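Local atomic coordinates of arabinan endo-1,5-alpha-l-arabinosidase A (Cellvibrio cellulosa, PDB entry 1GYE), a protein that hydrolyses alpha-1,5-linked arabinan in plant cell walls, releasing almost exclusively arabinotriose. Residues A[4-9]-A[275-280]; A[288-293]-A[305-310]. All coordinates share one frame; numbering follows the deposited sequence.

Interaction 1. Residues A[4-9]-A[275-280]; sequences DVHDPV and HAYEAA. With AHR (alpha-L-arabinofuranose), chain B.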
ATOM      1  N   ASP A   4       7.212  14.243   5.236  1.00 17.42           N
ATOM      2  CA  ASP A   4       7.297  13.578   3.930  1.00 17.54           C
ATOM      3  C   ASP A   4       7.315  12.031   4.034  1.00 17.42           C
ATOM      4  O   ASP A   4       8.196  11.447   4.664  1.00 17.31           O
ATOM      5  CB  ASP A   4       8.443  14.148   3.074  1.00 16.93           C
ATOM      6  CG  ASP A   4       9.815  13.777   3.600  1.00 17.55           C
ATOM      7  OD1 ASP A   4      10.253  14.438   4.574  1.00 13.99           O
ATOM      8  OD2 ASP A   4      10.508  12.843   3.095  1.00 15.64           O
ATOM      9  N   VAL A   5       6.307  11.389   3.443  1.00 17.36           N
ATOM     10  CA  VAL A   5       6.249   9.928   3.374  1.00 17.55           C
ATOM     11  C   VAL A   5       5.819   9.537   1.983  1.00 17.40           C
ATOM     12  O   VAL A   5       5.272  10.370   1.268  1.00 18.04           O
ATOM     13  CB  VAL A   5       5.248   9.300   4.383  1.00 18.07           C
ATOM     14  CG1 VAL A   5       5.588   9.686   5.822  1.00 18.90           C
ATOM     15  CG2 VAL A   5       3.824   9.660   4.055  1.00 17.28           C
ATOM     16  N   HIS A   6       6.080   8.291   1.590  1.00 17.15           N
ATOM     17  CA  HIS A   6       5.605   7.753   0.301  1.00 17.36           C
ATOM     18  C   HIS A   6       4.980   6.416   0.608  1.00 17.63           C
ATOM     19  O   HIS A   6       5.492   5.657   1.437  1.00 18.11           O
ATOM     20  CB  HIS A   6       6.756   7.569  -0.705  1.00 16.68           C
ATOM     21  CG  HIS A   6       6.396   7.863  -2.150  1.00 17.58           C
ATOM     22  ND1 HIS A   6       6.084   6.869  -3.074  1.00 14.50           N
ATOM     23  CD2 HIS A   6       6.361   9.036  -2.838  1.00 13.74           C
ATOM     24  CE1 HIS A   6       5.838   7.430  -4.246  1.00 14.03           C
ATOM     25  NE2 HIS A   6       6.005   8.741  -4.133  1.00 12.22           N
ATOM     26  N   ASP A   7       3.859   6.128  -0.042  1.00 17.92           N
ATOM     27  CA  ASP A   7       3.220   4.825   0.119  1.00 18.23           C
ATOM     28  C   ASP A   7       2.920   4.490   1.633  1.00 17.62           C
ATOM     29  O   ASP A   7       3.180   3.390   2.121  1.00 16.96           O
ATOM     30  CB  ASP A   7       4.080   3.749  -0.618  1.00 18.55           C
ATOM     31  CG  ASP A   7       4.691   4.284  -1.934  1.00 18.52           C
ATOM     32  OD1 ASP A   7       3.927   4.739  -2.806  1.00 19.86           O
ATOM     33  OD2 ASP A   7       5.921   4.342  -2.182  1.00 19.23           O
ATOM     34  N   PRO A   8       2.337   5.447   2.358  1.00 17.21           N
ATOM     35  CA  PRO A   8       2.187   5.328   3.821  1.00 17.12           C
ATOM     36  C   PRO A   8       1.230   4.262   4.312  1.00 17.29           C
ATOM     37  O   PRO A   8       0.183   4.003   3.660  1.00 18.22           O
ATOM     38  CB  PRO A   8       1.620   6.679   4.207  1.00 16.71           C
ATOM     39  CG  PRO A   8       0.951   7.126   2.962  1.00 17.16           C
ATOM     40  CD  PRO A   8       1.781   6.709   1.845  1.00 16.18           C
ATOM     41  N   VAL A   9       1.557   3.663   5.458  1.00 16.50           N
ATOM     42  CA  VAL A   9       0.550   2.911   6.234  1.00 15.54           C
ATOM     43  C   VAL A   9       0.624   3.304   7.710  1.00 16.00           C
ATOM     44  O   VAL A   9       1.634   3.871   8.179  1.00 15.67           O
ATOM     45  CB  VAL A   9       0.701   1.345   6.153  1.00 14.86           C
ATOM     46  CG1 VAL A   9       0.242   0.794   4.816  1.00 13.19           C
ATOM     47  CG2 VAL A   9       2.091   0.905   6.511  1.00 13.95           C
ATOM     48  N   HIS A 275      -0.169   9.820   0.149  1.00 16.61           N
ATOM     49  CA  HIS A 275       0.753  10.918  -0.092  1.00 16.04           C
ATOM     50  C   HIS A 275       0.269  11.782  -1.257  1.00 16.42           C
ATOM     51  O   HIS A 275      -0.485  11.319  -2.138  1.00 16.58           O
ATOM     52  CB  HIS A 275       2.191  10.435  -0.256  1.00 15.95           C
ATOM     53  CG  HIS A 275       2.450   9.666  -1.513  1.00 15.61           C
ATOM     54  ND1 HIS A 275       2.732   8.313  -1.510  1.00 16.58           N
ATOM     55  CD2 HIS A 275       2.535  10.062  -2.806  1.00 15.40           C
ATOM     56  CE1 HIS A 275       2.933   7.898  -2.749  1.00 14.45           C
ATOM     57  NE2 HIS A 275       2.825   8.940  -3.555  1.00 16.74           N
ATOM     58  N   ALA A 276       0.652  13.053  -1.213  1.00 16.24           N
ATOM     59  CA  ALA A 276       0.329  14.002  -2.274  1.00 15.43           C
ATOM     60  C   ALA A 276       1.548  14.887  -2.546  1.00 15.02           C
ATOM     61  O   ALA A 276       2.250  15.233  -1.626  1.00 14.77           O
ATOM     62  CB  ALA A 276      -0.844  14.823  -1.866  1.00 14.72           C
ATOM     63  N   TYR A 277       1.799  15.208  -3.819  1.00 15.22           N
ATOM     64  CA  TYR A 277       2.941  16.024  -4.243  1.00 15.17           C
ATOM     65  C   TYR A 277       2.597  17.513  -4.240  1.00 15.38           C
ATOM     66  O   TYR A 277       1.700  17.968  -5.001  1.00 15.73           O
ATOM     67  CB  TYR A 277       3.451  15.601  -5.633  1.00 14.75           C
ATOM     68  CG  TYR A 277       3.727  14.153  -5.712  1.00 15.19           C
ATOM     69  CD1 TYR A 277       4.906  13.595  -5.177  1.00 16.22           C
ATOM     70  CD2 TYR A 277       2.813  13.300  -6.307  1.00 14.83           C
ATOM     71  CE1 TYR A 277       5.144  12.202  -5.241  1.00 14.59           C
ATOM     72  CE2 TYR A 277       3.045  11.930  -6.371  1.00 14.10           C
ATOM     73  CZ  TYR A 277       4.189  11.373  -5.835  1.00 13.52           C
ATOM     74  OH  TYR A 277       4.332   9.986  -5.919  1.00 12.95           O
ATOM     75  N   GLU A 278       3.290  18.254  -3.370  1.00 14.89           N
ATOM     76  CA  GLU A 278       3.094  19.710  -3.204  1.00 14.45           C
ATOM     77  C   GLU A 278       3.828  20.530  -4.269  1.00 13.87           C
ATOM     78  O   GLU A 278       5.058  20.622  -4.237  1.00 13.61           O
ATOM     79  CB  GLU A 278       3.531  20.159  -1.796  1.00 14.50           C
ATOM     80  CG  GLU A 278       2.967  21.515  -1.386  1.00 15.58           C
ATOM     81  CD  GLU A 278       3.131  21.867   0.097  1.00 15.76           C
ATOM     82  OE1 GLU A 278       3.899  21.207   0.839  1.00 13.26           O
ATOM     83  OE2 GLU A 278       2.457  22.832   0.528  1.00 15.96           O
ATOM     84  N   ALA A 279       3.058  21.109  -5.197  1.00 13.82           N
ATOM     85  CA  ALA A 279       3.540  22.002  -6.273  1.00 14.21           C
ATOM     86  C   ALA A 279       4.343  23.169  -5.769  1.00 14.65           C
ATOM     87  O   ALA A 279       5.250  23.640  -6.466  1.00 14.09           O
ATOM     88  CB  ALA A 279       2.387  22.552  -7.104  1.00 13.97           C
ATOM     89  N   ALA A 280       3.977  23.657  -4.583  1.00 15.50           N
ATOM     90  CA  ALA A 280       4.720  24.744  -3.934  1.00 16.49           C
ATOM     91  C   ALA A 280       6.090  24.325  -3.339  1.00 16.70           C
ATOM     92  O   ALA A 280       6.993  25.139  -3.288  1.00 16.82           O
ATOM     93  CB  ALA A 280       3.840  25.475  -2.878  1.00 16.42           C
TER
HETATM   94  O5  AHR B   6       9.150  10.648   1.262  0.50 24.22           O
HETATM   95  C5  AHR B   6       9.847   9.447   1.671  0.50 23.91           C
HETATM   96  C4  AHR B   6      10.950   9.156   0.659  0.50 24.36           C
HETATM   97  O4  AHR B   6      10.496   9.212  -0.708  0.50 26.21           O
HETATM   98  C3  AHR B   6      11.548   7.794   0.822  0.50 24.76           C
HETATM   99  O3  AHR B   6      12.689   8.023   1.620  0.50 26.00           O
HETATM  100  C2  AHR B   6      12.020   7.525  -0.585  0.50 25.42           C
HETATM  101  O2  AHR B   6      12.195   6.145  -0.815  0.50 27.23           O
HETATM  102  C1  AHR B   6      10.974   8.123  -1.478  0.50 25.10           C
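His6 lays its imidazole over that of His275 in a face-to-face stack, the ring centroids 3.7 Å apart and the planes 26° from parallel. CE1 of His275 sits over the middle of the His6 ring, whereas CD2 of His6 lies nearer the rim of the other. A third aromatic, Tyr277, approaches the rim of His6 and not its face: its OH lies 2.7 Å from His6 NE2 in a hydrogen bond whose donor could be either group. The His275 ring also holds the loop backbone at its edge, since its ND1 accepts the amide N of Asp7 at 2.9 Å along a nearly straight line (169°). With chi1 at 69°, CG is flanked by both the backbone N and C, and the ring turns toward the 4-9 loop, within reach of that amide. Pro8 CD packs at its edge, 3.8 Å from ND1. Histidine suits position 6, where a flat ring can stack while its two nitrogens bond separate partners; at 275 it pairs the stacking face with a nitrogen that accepts a backbone N-H.

The other nitrogen of His6 is used as well: ND1 donates to Asp7 OD2 at 2.7 Å. The carboxylate oxygen stays in the imidazole plane, although the ring meets that oxygen from above the carboxylate plane. Asp7 OD2 is further bonded by Thr22 OG1, so two side chains restrain its rotation, and the His6 backbone is tied to Thr22 and Ser21. At the start of the loop, Asp4 OD2 comes within 3.2 Å of O5 of a bound arabinofuranose, a sugar that Gln285 OE1 also bonds.

Asp7 is probably the proton acceptor, and the arrangement is that of a glycoside hydrolase family 43 active site, at the substrate-binding groove of a five-bladed beta-propeller.

Interaction 2. Residues A[288-293]-A[305-310]; sequences KILNLH and KELDSY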
ATOM      1  N   LYS A 288      -0.955  12.857   3.984  1.00 14.57           N
ATOM      2  CA  LYS A 288      -2.249  13.456   4.229  1.00 14.42           C
ATOM      3  C   LYS A 288      -3.180  12.405   4.782  1.00 15.24           C
ATOM      4  O   LYS A 288      -3.211  11.288   4.292  1.00 15.76           O
ATOM      5  CB  LYS A 288      -2.833  14.097   2.975  1.00 13.53           C
ATOM      6  CG  LYS A 288      -2.039  15.241   2.378  1.00 13.79           C
ATOM      7  CD  LYS A 288      -2.077  16.540   3.194  1.00 12.10           C
ATOM      8  CE  LYS A 288      -1.089  17.497   2.608  1.00 12.13           C
ATOM      9  NZ  LYS A 288      -0.907  18.813   3.363  1.00 16.74           N
ATOM     10  N   ILE A 289      -3.921  12.771   5.826  1.00 15.79           N
ATOM     11  CA  ILE A 289      -4.905  11.896   6.468  1.00 15.75           C
ATOM     12  C   ILE A 289      -6.253  12.577   6.340  1.00 15.90           C
ATOM     13  O   ILE A 289      -6.426  13.676   6.834  1.00 16.10           O
ATOM     14  CB  ILE A 289      -4.557  11.638   7.965  1.00 15.31           C
ATOM     15  CG1 ILE A 289      -3.202  10.927   8.091  1.00 15.36           C
ATOM     16  CG2 ILE A 289      -5.640  10.822   8.640  1.00 14.70           C
ATOM     17  CD1 ILE A 289      -2.708  10.747   9.526  1.00 14.11           C
ATOM     18  N   LEU A 290      -7.190  11.933   5.649  1.00 15.97           N
ATOM     19  CA  LEU A 290      -8.463  12.571   5.354  1.00 16.47           C
ATOM     20  C   LEU A 290      -9.581  11.780   5.993  1.00 16.67           C
ATOM     21  O   LEU A 290      -9.490  10.534   6.090  1.00 16.99           O
ATOM     22  CB  LEU A 290      -8.744  12.675   3.839  1.00 16.57           C
ATOM     23  CG  LEU A 290      -7.755  12.824   2.678  1.00 15.46           C
ATOM     24  CD1 LEU A 290      -8.290  13.855   1.727  1.00 13.03           C
ATOM     25  CD2 LEU A 290      -6.387  13.237   3.134  1.00 19.58           C
ATOM     26  N   ASN A 291     -10.620  12.489   6.423  1.00 15.62           N
ATOM     27  CA  ASN A 291     -11.836  11.825   6.855  1.00 16.25           C
ATOM     28  C   ASN A 291     -12.527  11.062   5.733  1.00 15.84           C
ATOM     29  O   ASN A 291     -12.762  11.599   4.652  1.00 15.51           O
ATOM     30  CB  ASN A 291     -12.788  12.829   7.491  1.00 16.77           C
ATOM     31  CG  ASN A 291     -12.318  13.260   8.866  1.00 16.91           C
ATOM     32  OD1 ASN A 291     -12.253  12.451   9.804  1.00 18.49           O
ATOM     33  ND2 ASN A 291     -11.967  14.525   8.985  1.00 15.17           N
ATOM     34  N   LEU A 292     -12.805   9.793   5.992  1.00 16.05           N
ATOM     35  CA  LEU A 292     -13.392   8.917   4.983  1.00 16.97           C
ATOM     36  C   LEU A 292     -14.843   8.680   5.344  1.00 17.76           C
ATOM     37  O   LEU A 292     -15.131   7.974   6.330  1.00 18.85           O
ATOM     38  CB  LEU A 292     -12.662   7.585   4.930  1.00 16.39           C
ATOM     39  CG  LEU A 292     -13.137   6.591   3.871  1.00 17.56           C
ATOM     40  CD1 LEU A 292     -12.654   7.069   2.507  1.00 18.01           C
ATOM     41  CD2 LEU A 292     -12.560   5.219   4.159  1.00 16.34           C
ATOM     42  N   HIS A 293     -15.736   9.306   4.570  1.00 17.45           N
ATOM     43  CA  HIS A 293     -17.190   9.200   4.729  1.00 17.28           C
ATOM     44  C   HIS A 293     -17.811   8.173   3.783  1.00 16.78           C
ATOM     45  O   HIS A 293     -17.149   7.619   2.891  1.00 16.51           O
ATOM     46  CB  HIS A 293     -17.867  10.557   4.473  1.00 17.64           C
ATOM     47  CG  HIS A 293     -17.332  11.674   5.321  1.00 19.83           C
ATOM     48  ND1 HIS A 293     -17.588  11.772   6.676  1.00 20.90           N
ATOM     49  CD2 HIS A 293     -16.561  12.746   5.005  1.00 19.58           C
ATOM     50  CE1 HIS A 293     -17.003  12.857   7.156  1.00 20.09           C
ATOM     51  NE2 HIS A 293     -16.377  13.467   6.163  1.00 20.82           N
ATOM     52  N   LYS A 305     -10.532  19.357  -0.155  1.00 22.13           N
ATOM     53  CA  LYS A 305      -9.996  20.497   0.612  1.00 20.25           C
ATOM     54  C   LYS A 305      -9.070  20.040   1.748  1.00 19.64           C
ATOM     55  O   LYS A 305      -8.148  20.771   2.132  1.00 19.32           O
ATOM     56  CB  LYS A 305     -11.112  21.360   1.182  1.00 19.69           C
ATOM     57  CG  LYS A 305     -11.751  22.298   0.189  1.00 20.02           C
ATOM     58  CD  LYS A 305     -13.005  22.988   0.789  1.00 20.21           C
ATOM     59  CE  LYS A 305     -14.261  22.082   0.717  1.00 21.67           C
ATOM     60  NZ  LYS A 305     -15.540  22.816   0.448  1.00 23.53           N
ATOM     61  N   GLU A 306      -9.301  18.832   2.276  1.00 18.73           N
ATOM     62  CA  GLU A 306      -8.454  18.295   3.350  1.00 18.46           C
ATOM     63  C   GLU A 306      -6.960  18.088   2.961  1.00 18.24           C
ATOM     64  O   GLU A 306      -6.064  17.957   3.830  1.00 18.21           O
ATOM     65  CB  GLU A 306      -9.069  17.048   3.988  1.00 18.16           C
ATOM     66  CG  GLU A 306      -9.770  17.336   5.313  1.00 18.66           C
ATOM     67  CD  GLU A 306     -10.784  16.271   5.718  1.00 20.29           C
ATOM     68  OE1 GLU A 306     -10.460  15.052   5.640  1.00 23.03           O
ATOM     69  OE2 GLU A 306     -11.914  16.649   6.107  1.00 16.89           O
ATOM     70  N   LEU A 307      -6.680  18.108   1.665  1.00 17.70           N
ATOM     71  CA  LEU A 307      -5.299  18.150   1.223  1.00 17.25           C
ATOM     72  C   LEU A 307      -4.604  19.407   1.744  1.00 17.87           C
ATOM     73  O   LEU A 307      -3.385  19.386   1.979  1.00 18.76           O
ATOM     74  CB  LEU A 307      -5.223  18.070  -0.291  1.00 16.49           C
ATOM     75  CG  LEU A 307      -5.846  16.775  -0.811  1.00 14.57           C
ATOM     76  CD1 LEU A 307      -6.113  16.878  -2.302  1.00 11.00           C
ATOM     77  CD2 LEU A 307      -4.977  15.555  -0.465  1.00 12.47           C
ATOM     78  N   ASP A 308      -5.364  20.497   1.931  1.00 17.69           N
ATOM     79  CA  ASP A 308      -4.828  21.748   2.504  1.00 17.21           C
ATOM     80  C   ASP A 308      -4.940  21.784   4.012  1.00 16.57           C
ATOM     81  O   ASP A 308      -3.967  22.052   4.687  1.00 16.90           O
ATOM     82  CB  ASP A 308      -5.515  22.986   1.920  1.00 17.42           C
ATOM     83  CG  ASP A 308      -5.439  23.040   0.413  1.00 19.20           C
ATOM     84  OD1 ASP A 308      -4.342  22.757  -0.141  1.00 20.13           O
ATOM     85  OD2 ASP A 308      -6.439  23.337  -0.293  1.00 19.21           O
ATOM     86  N   SER A 309      -6.137  21.530   4.536  1.00 16.65           N
ATOM     87  CA  SER A 309      -6.401  21.645   5.985  1.00 16.06           C
ATOM     88  C   SER A 309      -5.584  20.640   6.831  1.00 15.61           C
ATOM     89  O   SER A 309      -5.229  20.933   7.974  1.00 15.15           O
ATOM     90  CB  SER A 309      -7.927  21.616   6.318  1.00 15.68           C
ATOM     91  OG  SER A 309      -8.465  20.293   6.340  1.00 15.08           O
ATOM     92  N   TYR A 310      -5.282  19.471   6.286  1.00 14.95           N
ATOM     93  CA  TYR A 310      -4.439  18.567   7.033  1.00 15.83           C
ATOM     94  C   TYR A 310      -2.943  18.962   6.881  1.00 16.27           C
ATOM     95  O   TYR A 310      -2.336  18.838   5.808  1.00 15.76           O
ATOM     96  CB  TYR A 310      -4.699  17.098   6.682  1.00 16.53           C
ATOM     97  CG  TYR A 310      -3.804  16.195   7.477  1.00 17.47           C
ATOM     98  CD1 TYR A 310      -4.148  15.795   8.774  1.00 18.52           C
ATOM     99  CD2 TYR A 310      -2.577  15.793   6.970  1.00 19.36           C
ATOM    100  CE1 TYR A 310      -3.285  14.967   9.544  1.00 18.98           C
ATOM    101  CE2 TYR A 310      -1.694  14.985   7.730  1.00 20.95           C
ATOM    102  CZ  TYR A 310      -2.052  14.569   9.011  1.00 19.88           C
ATOM    103  OH  TYR A 310      -1.180  13.757   9.733  1.00 18.48           O
TER
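Tyr310, the first residue past the short helix 306-309, lays its ring over Ile289. The Ile289 backbone N stands over one face toward the rim, and CB makes a CH-pi contact 4.1 Å from the ring centroid. The phenol oxygen runs on to 3.4 Å from Ile289 CD1, and Arg34 O receives its hydrogen bond. The ring gets there because CG lies opposite the backbone N (chi1 180°), swinging it off the helix end and onto the strand; a tyrosine can thus offer a broad apolar face and still settle a polar end.

Lys288 comes in at the edge of the same ring. Its chain bends at chi2 (-72°) and then runs straight, carrying NZ to the carbonyls at the C-terminal end of the helix: 2.8 Å to Tyr310 O, nearly along the C=O axis, and a weak bond of 2.9 Å to Leu307 O. Gln2 OE1 takes a further bond from NZ. An ammonium group suits such a place, where several carbonyl and amide oxygens converge and probably favour a positive charge.

Glu306 grips the strand from the other end of the helix. Its OE1 accepts Asn291 N at 2.7 Å, while its side chain runs antiparallel to that of Leu290; a glutamate is long enough to span from helix to strand and ends in an acceptor for the N-H. The carboxylate stands almost perpendicular to the Asn291 amide.

Leu290 CD1 and Leu307 CD2 meet at 4.3 Å. Both leucines also pack on Ile249 of strand 246-249, and Leu307 on Trp255 and Leu258 of strand 255-266, so the helix lies against strand 284-294 where two neighbouring sheets of the propeller adjoin.

Overall arrangement
From the N terminus, residues 4-9 run in toward the middle of the propeller before strand 9-13 begins, and the chain then travels through nearly all the other sheets before interaction 1 closes a loop of 265 intervening residues on strand 269-278. Interaction 2 opens only afterwards and spans 11 residues, from strand 284-294 to the short helix 306-309. The two are therefore in series, neither nested nor crossed. Both reach the same sheet, on adjacent strands, without touching, their centres 13 Å apart: interaction 1 joins the beginning of the chain to the last four-stranded sheet at the substrate site, and interaction 2 holds the C-terminal helix farther out, before strand 313-314 pairs with strand 36-42.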